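Local coordinates for alpha-14 giardin (PDB 3CHK), which binds calcium and acidic phospholipids as an annexin and may serve as a calcium-regulated structural element linking the lipid bilayer to the underlying axoneme, at residues Y143-L148 and G227-A232; F58-L63 and L74-Y79; D200-H205 and L240-C245. All coordinates share one frame; numbering follows the deposited sequence.

Contact 1: residues Y143-L148 and G227-A232. With CA (calcium ion), chain E.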
# COMPACT_ATOMS: atom_id res chain seq x y z
N TYR A 143 4.30 -19.29 7.49
CA TYR A 143 2.96 -18.87 7.05
C TYR A 143 2.98 -18.45 5.59
O TYR A 143 3.99 -17.94 5.08
CB TYR A 143 2.38 -17.74 7.92
CG TYR A 143 2.42 -18.09 9.38
CD1 TYR A 143 3.28 -17.41 10.25
CD2 TYR A 143 1.65 -19.14 9.89
CE1 TYR A 143 3.35 -17.75 11.58
CE2 TYR A 143 1.71 -19.48 11.25
CZ TYR A 143 2.57 -18.78 12.08
OH TYR A 143 2.68 -19.08 13.41
N MET A 144 1.87 -18.66 4.92
CA MET A 144 1.85 -18.33 3.51
C MET A 144 1.99 -16.82 3.25
O MET A 144 2.65 -16.45 2.28
CB MET A 144 0.63 -18.92 2.79
CG MET A 144 0.70 -20.45 2.63
SD MET A 144 1.95 -20.99 1.52
CE MET A 144 1.31 -20.47 -0.09
N TRP A 145 1.36 -15.97 4.08
CA TRP A 145 1.54 -14.50 3.92
C TRP A 145 3.03 -14.13 4.06
O TRP A 145 3.51 -13.24 3.35
CB TRP A 145 0.69 -13.68 4.91
CG TRP A 145 1.05 -13.88 6.38
CD1 TRP A 145 0.47 -14.73 7.27
CD2 TRP A 145 2.10 -13.19 7.11
NE1 TRP A 145 1.08 -14.63 8.51
CE2 TRP A 145 2.08 -13.69 8.43
CE3 TRP A 145 3.03 -12.20 6.77
CZ2 TRP A 145 2.98 -13.23 9.42
CZ3 TRP A 145 3.93 -11.75 7.76
CH2 TRP A 145 3.89 -12.27 9.06
N ALA A 146 3.72 -14.84 4.97
CA ALA A 146 5.15 -14.61 5.23
C ALA A 146 5.99 -15.04 4.05
O ALA A 146 6.82 -14.27 3.57
CB ALA A 146 5.59 -15.28 6.54
N LYS A 147 5.77 -16.27 3.55
CA LYS A 147 6.44 -16.72 2.34
C LYS A 147 6.23 -15.73 1.20
O LYS A 147 7.15 -15.48 0.44
CB LYS A 147 5.91 -18.09 1.88
CG LYS A 147 6.20 -19.23 2.89
CD LYS A 147 5.90 -20.61 2.25
CE LYS A 147 6.22 -21.75 3.25
NZ LYS A 147 7.67 -22.05 3.23
N LEU A 148 5.01 -15.20 1.08
CA LEU A 148 4.67 -14.30 -0.03
C LEU A 148 5.47 -12.99 0.06
O LEU A 148 6.14 -12.60 -0.89
CB LEU A 148 3.15 -14.03 -0.10
CG LEU A 148 2.64 -13.08 -1.21
CD1 LEU A 148 2.99 -13.53 -2.63
CD2 LEU A 148 1.14 -12.86 -1.07
N GLY A 227 -7.79 -15.65 6.96
CA GLY A 227 -7.10 -14.67 7.82
C GLY A 227 -6.11 -13.81 7.05
O GLY A 227 -6.40 -13.39 5.93
N LEU A 228 -4.95 -13.56 7.65
CA LEU A 228 -3.94 -12.71 7.00
C LEU A 228 -3.46 -13.29 5.65
O LEU A 228 -3.21 -12.52 4.72
CB LEU A 228 -2.76 -12.41 7.93
CG LEU A 228 -1.74 -11.39 7.39
CD1 LEU A 228 -2.35 -10.03 7.03
CD2 LEU A 228 -0.60 -11.23 8.45
N ASP A 229 -3.36 -14.61 5.55
CA ASP A 229 -3.03 -15.26 4.27
C ASP A 229 -4.01 -14.77 3.19
O ASP A 229 -3.59 -14.39 2.10
CB ASP A 229 -3.14 -16.80 4.35
CG ASP A 229 -1.99 -17.47 5.11
OD1 ASP A 229 -0.96 -16.82 5.46
OD2 ASP A 229 -2.13 -18.72 5.36
N GLU A 230 -5.30 -14.83 3.49
CA GLU A 230 -6.33 -14.47 2.50
C GLU A 230 -6.22 -12.99 2.11
O GLU A 230 -6.25 -12.64 0.92
CB GLU A 230 -7.73 -14.81 3.01
CG GLU A 230 -8.80 -14.53 1.96
CD GLU A 230 -10.20 -14.81 2.45
OE1 GLU A 230 -10.39 -15.84 3.14
OE2 GLU A 230 -11.08 -13.98 2.15
N TYR A 231 -6.06 -12.12 3.11
CA TYR A 231 -5.86 -10.71 2.82
C TYR A 231 -4.62 -10.48 1.92
O TYR A 231 -4.68 -9.71 0.93
CB TYR A 231 -5.73 -9.90 4.13
CG TYR A 231 -5.43 -8.45 3.86
CD1 TYR A 231 -6.44 -7.55 3.53
CD2 TYR A 231 -4.09 -7.98 3.89
CE1 TYR A 231 -6.16 -6.18 3.24
CE2 TYR A 231 -3.78 -6.63 3.61
CZ TYR A 231 -4.81 -5.73 3.28
OH TYR A 231 -4.57 -4.38 3.01
N ALA A 232 -3.53 -11.17 2.26
CA ALA A 232 -2.27 -10.96 1.55
C ALA A 232 -2.41 -11.38 0.08
O ALA A 232 -2.00 -10.65 -0.82
CB ALA A 232 -1.15 -11.73 2.21
CA CA E . -11.23 -18.05 3.02
O HOH W 1 -0.17 -20.05 6.24
O HOH W 2 -12.99 -17.28 2.85
O HOH W 3 -13.48 -19.63 2.49
O HOH W 4 -10.93 -20.58 3.39
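W145 and D229 bring the two backbones together, their CA atoms only 4.6 Å apart, at the point where the first turn of helix 144-154 meets the first turn of helix 227-241. The short axes run in broadly the same direction, 38° apart, and approach to 8.8 Å. Y143 occupies the N-cap position, and the first amides after it, M144 N and W145 N, come before the helix's own bonding begins. In this all-helical annexin fold the D229 carboxylate serves the helix start from a neighbouring helix: W145 N donates to D229 OD1 over 2.8 Å with an N-H...O angle of 150°, meeting the oxygen from above the carboxylate plane. Water 1 joins the other oxygen to the same turn, accepting from M144 N at 2.8 Å and donating to D229 OD2. The negative group would thus be steadied by the positive end of the helix dipole.

W145 takes the crowded first torsion, CG between its backbone N and carbonyl carbon (chi1 64°), which turns the indole toward helix 227-241. L228 CD2 sits on one indole face, 3.5 Å from the centroid of the five-membered ring and almost on its normal, a CH-pi contact. A146 CB lies toward the rim of the opposite face. At the indole edge, W145 CD1 stands 3.1 Å from D229 OD1. One turn after L228, A232 CB packs on W145 CB at 3.8 Å, and L148 CD2 comes near the A232 backbone.

The same turn of helix 227-241 carries E230, pointing the other way, whose OE1 binds a calcium ion together with the carbonyls of E222 and F225. Helix 101-108 closes over the joint through E101 and V105, while M144 leans on V186 and W189 of helix 186-195.

Contact 2: residues F58-L63 and L74-Y79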
# COMPACT_ATOMS: atom_id res chain seq x y z
N PHE A 58 12.78 22.31 11.06
CA PHE A 58 12.32 21.32 10.09
C PHE A 58 10.80 21.32 10.04
O PHE A 58 10.14 21.49 11.06
CB PHE A 58 12.82 19.92 10.46
CG PHE A 58 14.26 19.68 10.12
CD1 PHE A 58 15.23 19.58 11.12
CD2 PHE A 58 14.66 19.54 8.78
CE1 PHE A 58 16.58 19.35 10.80
CE2 PHE A 58 16.01 19.31 8.44
CZ PHE A 58 16.97 19.22 9.45
N LEU A 59 10.25 21.14 8.84
CA LEU A 59 8.81 21.06 8.67
C LEU A 59 8.20 19.99 9.56
O LEU A 59 7.16 20.22 10.18
CB LEU A 59 8.43 20.86 7.20
CG LEU A 59 6.91 20.82 6.92
CD1 LEU A 59 6.21 22.08 7.42
CD2 LEU A 59 6.63 20.59 5.44
N ASP A 60 8.85 18.83 9.64
CA ASP A 60 8.33 17.70 10.41
C ASP A 60 8.08 18.13 11.87
O ASP A 60 7.01 17.86 12.44
CB ASP A 60 9.31 16.52 10.31
CG ASP A 60 9.08 15.46 11.38
OD1 ASP A 60 9.52 15.68 12.54
OD2 ASP A 60 8.49 14.40 11.06
N ALA A 61 9.06 18.81 12.47
CA ALA A 61 8.92 19.28 13.85
C ALA A 61 7.82 20.32 13.98
O ALA A 61 7.06 20.31 14.96
CB ALA A 61 10.25 19.84 14.35
N PHE A 62 7.73 21.20 12.99
CA PHE A 62 6.74 22.27 12.93
C PHE A 62 5.32 21.69 12.88
O PHE A 62 4.45 22.11 13.65
CB PHE A 62 7.00 23.15 11.70
CG PHE A 62 6.16 24.41 11.64
CD1 PHE A 62 6.45 25.51 12.44
CD2 PHE A 62 5.11 24.50 10.73
CE1 PHE A 62 5.68 26.67 12.37
CE2 PHE A 62 4.34 25.66 10.63
CZ PHE A 62 4.61 26.75 11.45
N LEU A 63 5.10 20.72 11.98
CA LEU A 63 3.80 20.07 11.86
C LEU A 63 3.36 19.43 13.17
O LEU A 63 2.20 19.52 13.54
CB LEU A 63 3.82 19.00 10.77
CG LEU A 63 4.09 19.42 9.32
CD1 LEU A 63 4.35 18.15 8.46
CD2 LEU A 63 2.96 20.24 8.75
N LEU A 74 -1.22 11.54 9.28
CA LEU A 74 -1.41 11.61 7.82
C LEU A 74 -0.51 12.67 7.15
O LEU A 74 0.22 12.38 6.20
CB LEU A 74 -2.89 11.90 7.47
CG LEU A 74 -3.24 12.13 5.99
CD1 LEU A 74 -3.04 10.82 5.18
CD2 LEU A 74 -4.67 12.64 5.85
N VAL A 75 -0.58 13.91 7.64
CA VAL A 75 0.21 14.98 7.04
C VAL A 75 1.72 14.70 7.08
O VAL A 75 2.44 14.96 6.09
CB VAL A 75 -0.20 16.35 7.64
CG1 VAL A 75 0.71 17.47 7.12
CG2 VAL A 75 -1.66 16.67 7.24
N LEU A 76 2.21 14.17 8.20
CA LEU A 76 3.63 13.83 8.33
C LEU A 76 4.07 12.84 7.24
O LEU A 76 5.14 12.95 6.66
CB LEU A 76 3.94 13.28 9.71
CG LEU A 76 3.91 14.24 10.89
CD1 LEU A 76 3.92 13.46 12.25
CD2 LEU A 76 5.11 15.21 10.75
N MET A 77 3.18 11.90 6.92
CA MET A 77 3.44 10.95 5.86
C MET A 77 3.49 11.57 4.48
O MET A 77 4.21 11.11 3.63
CB MET A 77 2.37 9.84 5.89
CG MET A 77 2.53 8.88 7.03
SD MET A 77 1.40 7.49 6.71
CE MET A 77 1.64 6.58 8.19
N LEU A 78 2.68 12.61 4.23
CA LEU A 78 2.59 13.18 2.89
C LEU A 78 3.79 14.04 2.52
O LEU A 78 4.14 14.18 1.33
CB LEU A 78 1.35 14.05 2.78
CG LEU A 78 -0.01 13.35 2.98
CD1 LEU A 78 -1.09 14.41 3.15
CD2 LEU A 78 -0.35 12.42 1.82
N TYR A 79 4.38 14.64 3.54
CA TYR A 79 5.54 15.51 3.36
C TYR A 79 6.85 14.76 3.66
O TYR A 79 7.72 15.26 4.39
CB TYR A 79 5.37 16.75 4.24
CG TYR A 79 4.32 17.70 3.73
CD1 TYR A 79 4.64 18.69 2.79
CD2 TYR A 79 2.99 17.60 4.14
CE1 TYR A 79 3.68 19.59 2.33
CE2 TYR A 79 2.03 18.46 3.67
CZ TYR A 79 2.37 19.47 2.77
OH TYR A 79 1.45 20.36 2.27
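L63 interlocks with V75 and L76 in an antiparallel helical hairpin of the all-helical annexin fold, helices 59-66 and 69-78 joined by a very short turn. Their local axes lie 10.2 Å apart and run at 168°, so the contact is made mainly by side chains; even the nearest CA atoms, those of D60 and L76, are separated by 6.4 Å.

The tight part is wholly aliphatic and aromatic. L63 sends both methyls across: CD2 reaches V75 CG1 at 3.9 Å, the two side chains crossing at about a right angle, and CD1 touches L76 CD2 at 3.8 Å as the leucines slide past each other in opposite directions. One turn earlier, L59 CD2 meets Y79 CD1 at 3.8 Å, approaching the phenol ring obliquely. Y79 is the residue at which the second helix gives out; its hydroxyl is tied to the carbonyl of L32, which restrains the ring that L59 packs against, and its own carbonyl accepts from Q48.

The solvent side belongs to D60, set against the outer side of L76, both partly exposed. D60 swings its carboxylate away from its own N (chi1 163°) and toward the second helix, OD2 coming to 3.5 Å from L76 CD2, while the carbonyl D60 O lies 3.7 Å from the same methyl. OD1 of this carboxylate forms a salt bridge with K64, one turn along its own helix.

Polar ends therefore find their partners away from the interface, and what joins segments 58-63 and 74-79 is dispersion and the burial of apolar side chains, with no hydrogen bond between them.

Contact 3: residues D200-H205 and L240-C245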
# COMPACT_ATOMS: atom_id res chain seq x y z
N ASP A 200 1.63 -10.62 -17.23
CA ASP A 200 1.45 -12.07 -17.19
C ASP A 200 0.33 -12.45 -16.22
O ASP A 200 -0.48 -13.34 -16.51
CB ASP A 200 2.77 -12.77 -16.85
CG ASP A 200 3.77 -12.76 -18.02
OD1 ASP A 200 3.40 -12.45 -19.18
OD2 ASP A 200 4.94 -13.06 -17.77
N PHE A 201 0.26 -11.76 -15.08
CA PHE A 201 -0.81 -12.04 -14.12
C PHE A 201 -2.17 -11.75 -14.74
O PHE A 201 -3.09 -12.56 -14.65
CB PHE A 201 -0.62 -11.26 -12.80
CG PHE A 201 -1.61 -11.71 -11.75
CD1 PHE A 201 -1.32 -12.82 -10.94
CD2 PHE A 201 -2.82 -11.02 -11.58
CE1 PHE A 201 -2.25 -13.26 -10.00
CE2 PHE A 201 -3.76 -11.46 -10.69
CZ PHE A 201 -3.48 -12.57 -9.87
N ARG A 202 -2.31 -10.58 -15.37
CA ARG A 202 -3.54 -10.24 -16.09
C ARG A 202 -3.93 -11.27 -17.17
O ARG A 202 -5.12 -11.66 -17.29
CB ARG A 202 -3.42 -8.82 -16.67
CG ARG A 202 -3.54 -7.71 -15.61
CD ARG A 202 -3.05 -6.38 -16.19
NE ARG A 202 -3.45 -5.24 -15.36
CZ ARG A 202 -3.21 -3.96 -15.65
NH1 ARG A 202 -3.64 -2.98 -14.83
NH2 ARG A 202 -2.51 -3.64 -16.74
N GLN A 203 -2.94 -11.76 -17.89
CA GLN A 203 -3.20 -12.82 -18.88
C GLN A 203 -3.72 -14.11 -18.20
O GLN A 203 -4.70 -14.73 -18.64
CB GLN A 203 -1.96 -13.09 -19.74
CG GLN A 203 -2.31 -13.90 -21.01
CD GLN A 203 -1.10 -14.31 -21.85
OE1 GLN A 203 -1.18 -15.28 -22.62
NE2 GLN A 203 0.01 -13.59 -21.71
N LEU A 204 -3.06 -14.54 -17.13
CA LEU A 204 -3.48 -15.76 -16.41
C LEU A 204 -4.90 -15.61 -15.85
O LEU A 204 -5.67 -16.55 -15.85
CB LEU A 204 -2.46 -16.05 -15.31
CG LEU A 204 -2.68 -17.36 -14.56
CD1 LEU A 204 -2.20 -18.46 -15.50
CD2 LEU A 204 -1.96 -17.40 -13.19
N HIS A 205 -5.22 -14.39 -15.39
CA HIS A 205 -6.49 -14.05 -14.78
C HIS A 205 -7.59 -14.32 -15.81
O HIS A 205 -8.61 -14.94 -15.49
CB HIS A 205 -6.40 -12.56 -14.35
CG HIS A 205 -7.65 -11.98 -13.75
ND1 HIS A 205 -8.78 -11.71 -14.50
CD2 HIS A 205 -7.89 -11.49 -12.52
CE1 HIS A 205 -9.70 -11.17 -13.72
NE2 HIS A 205 -9.18 -11.00 -12.52
N LEU A 240 -1.78 -6.62 -8.70
CA LEU A 240 -1.34 -7.03 -10.03
C LEU A 240 -2.41 -6.74 -11.06
O LEU A 240 -2.11 -6.19 -12.12
CB LEU A 240 -0.93 -8.51 -10.04
CG LEU A 240 0.29 -8.80 -9.17
CD1 LEU A 240 0.39 -10.29 -8.98
CD2 LEU A 240 1.60 -8.22 -9.81
N TYR A 241 -3.66 -7.03 -10.74
CA TYR A 241 -4.76 -6.70 -11.65
C TYR A 241 -4.83 -5.18 -11.97
O TYR A 241 -4.91 -4.78 -13.13
CB TYR A 241 -6.06 -7.20 -11.06
CG TYR A 241 -7.25 -6.90 -11.96
CD1 TYR A 241 -8.07 -5.81 -11.69
CD2 TYR A 241 -7.50 -7.67 -13.09
CE1 TYR A 241 -9.16 -5.51 -12.50
CE2 TYR A 241 -8.58 -7.37 -13.93
CZ TYR A 241 -9.41 -6.30 -13.62
OH TYR A 241 -10.49 -5.97 -14.43
N ASP A 242 -4.83 -4.35 -10.93
CA ASP A 242 -4.87 -2.90 -11.10
C ASP A 242 -4.64 -2.27 -9.74
O ASP A 242 -5.46 -2.45 -8.85
CB ASP A 242 -6.25 -2.47 -11.60
CG ASP A 242 -6.34 -0.97 -11.92
OD1 ASP A 242 -5.62 -0.15 -11.33
OD2 ASP A 242 -7.15 -0.63 -12.80
N PRO A 243 -3.53 -1.54 -9.57
CA PRO A 243 -3.26 -0.91 -8.28
C PRO A 243 -4.45 -0.14 -7.65
O PRO A 243 -4.55 -0.09 -6.44
CB PRO A 243 -2.13 0.06 -8.62
CG PRO A 243 -1.33 -0.68 -9.66
CD PRO A 243 -2.43 -1.27 -10.54
N CYS A 244 -5.32 0.46 -8.47
CA CYS A 244 -6.51 1.21 -7.96
C CYS A 244 -7.50 0.29 -7.25
O CYS A 244 -8.12 0.69 -6.27
CB CYS A 244 -7.22 1.92 -9.09
SG CYS A 244 -6.22 3.22 -9.81
N CYS A 245 -7.64 -0.94 -7.76
CA CYS A 245 -8.43 -2.02 -7.10
C CYS A 245 -7.89 -2.36 -5.72
O CYS A 245 -8.64 -2.53 -4.73
CB CYS A 245 -8.37 -3.29 -7.95
SG CYS A 245 -9.28 -3.09 -9.43
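Y241 and D242 form the corner at which helix 227-241 ends and helix 243-255 begins, and R202 of helix 198-211 reaches across to hold that corner. D242 is the N-cap of the second helix: its OD1 accepts from C244 N at 2.9 Å, while OD2 is bound by the hydroxyl of Y282. The CA atoms of R202 and Y241 are 5.8 Å apart.

R202 starts with CG anti to its carbonyl carbon (chi1 -74°) and runs extended as far as NE, which carries the guanidinium past L240 to the end of the helix. There it grips side-on, two nitrogens on one oxygen: R202 NE to Y241 O measures 2.7 Å with an N-H...O angle of 147°, and R202 NH1 to Y241 O 2.8 Å. The oxygen lies almost exactly in the guanidinium plane, but both donors come to it from one face of the carbonyl plane.

Beside this grip, L240 CD1 lies over the F201 ring, off-centre, 3.9 Å from its centroid, in a CH-pi contact, and L240 CB presses on F201 CD2 at 3.5 Å. Farther round, Y241 brings its ring back toward helix 198-211 although its CB points away, and forms an offset stack with H205, centroids 4.9 Å apart and planes at 28°. H237, one turn before Y241, also meets the rings of both F201 and H205.

A carbonyl at a helix end carries partial negative charge, which a cationic guanidinium should suit well; D242 OD2, 4.7 Å from R202 NH1 and already bonded to Y282, may add a weak long-range attraction. The hydrogen-bonded arginine, the ring stack and the F201-L240 packing together join the corner to helix 198-211.

In the fold
Contacts 1 and 3 share helix 227-241: contact 1 engages its opening turn, contact 3 its end and the corner beyond, with centres 18 Å apart and nearest atoms about 8 Å apart. Their segments alternate along the chain, and the shared helix meets helix 144-154 at one end and helix 198-211 at the other. Contact 2 closes earlier in the chain and lies across the molecular centre, its centre 32 Å from that of contact 1 and 34 Å from that of contact 3. Calcium accompanies contacts 1 and 2: E230 binds one ion, the M144 side chain is about 9 Å from another, and that of L76 about 7 Å from a bound calcium.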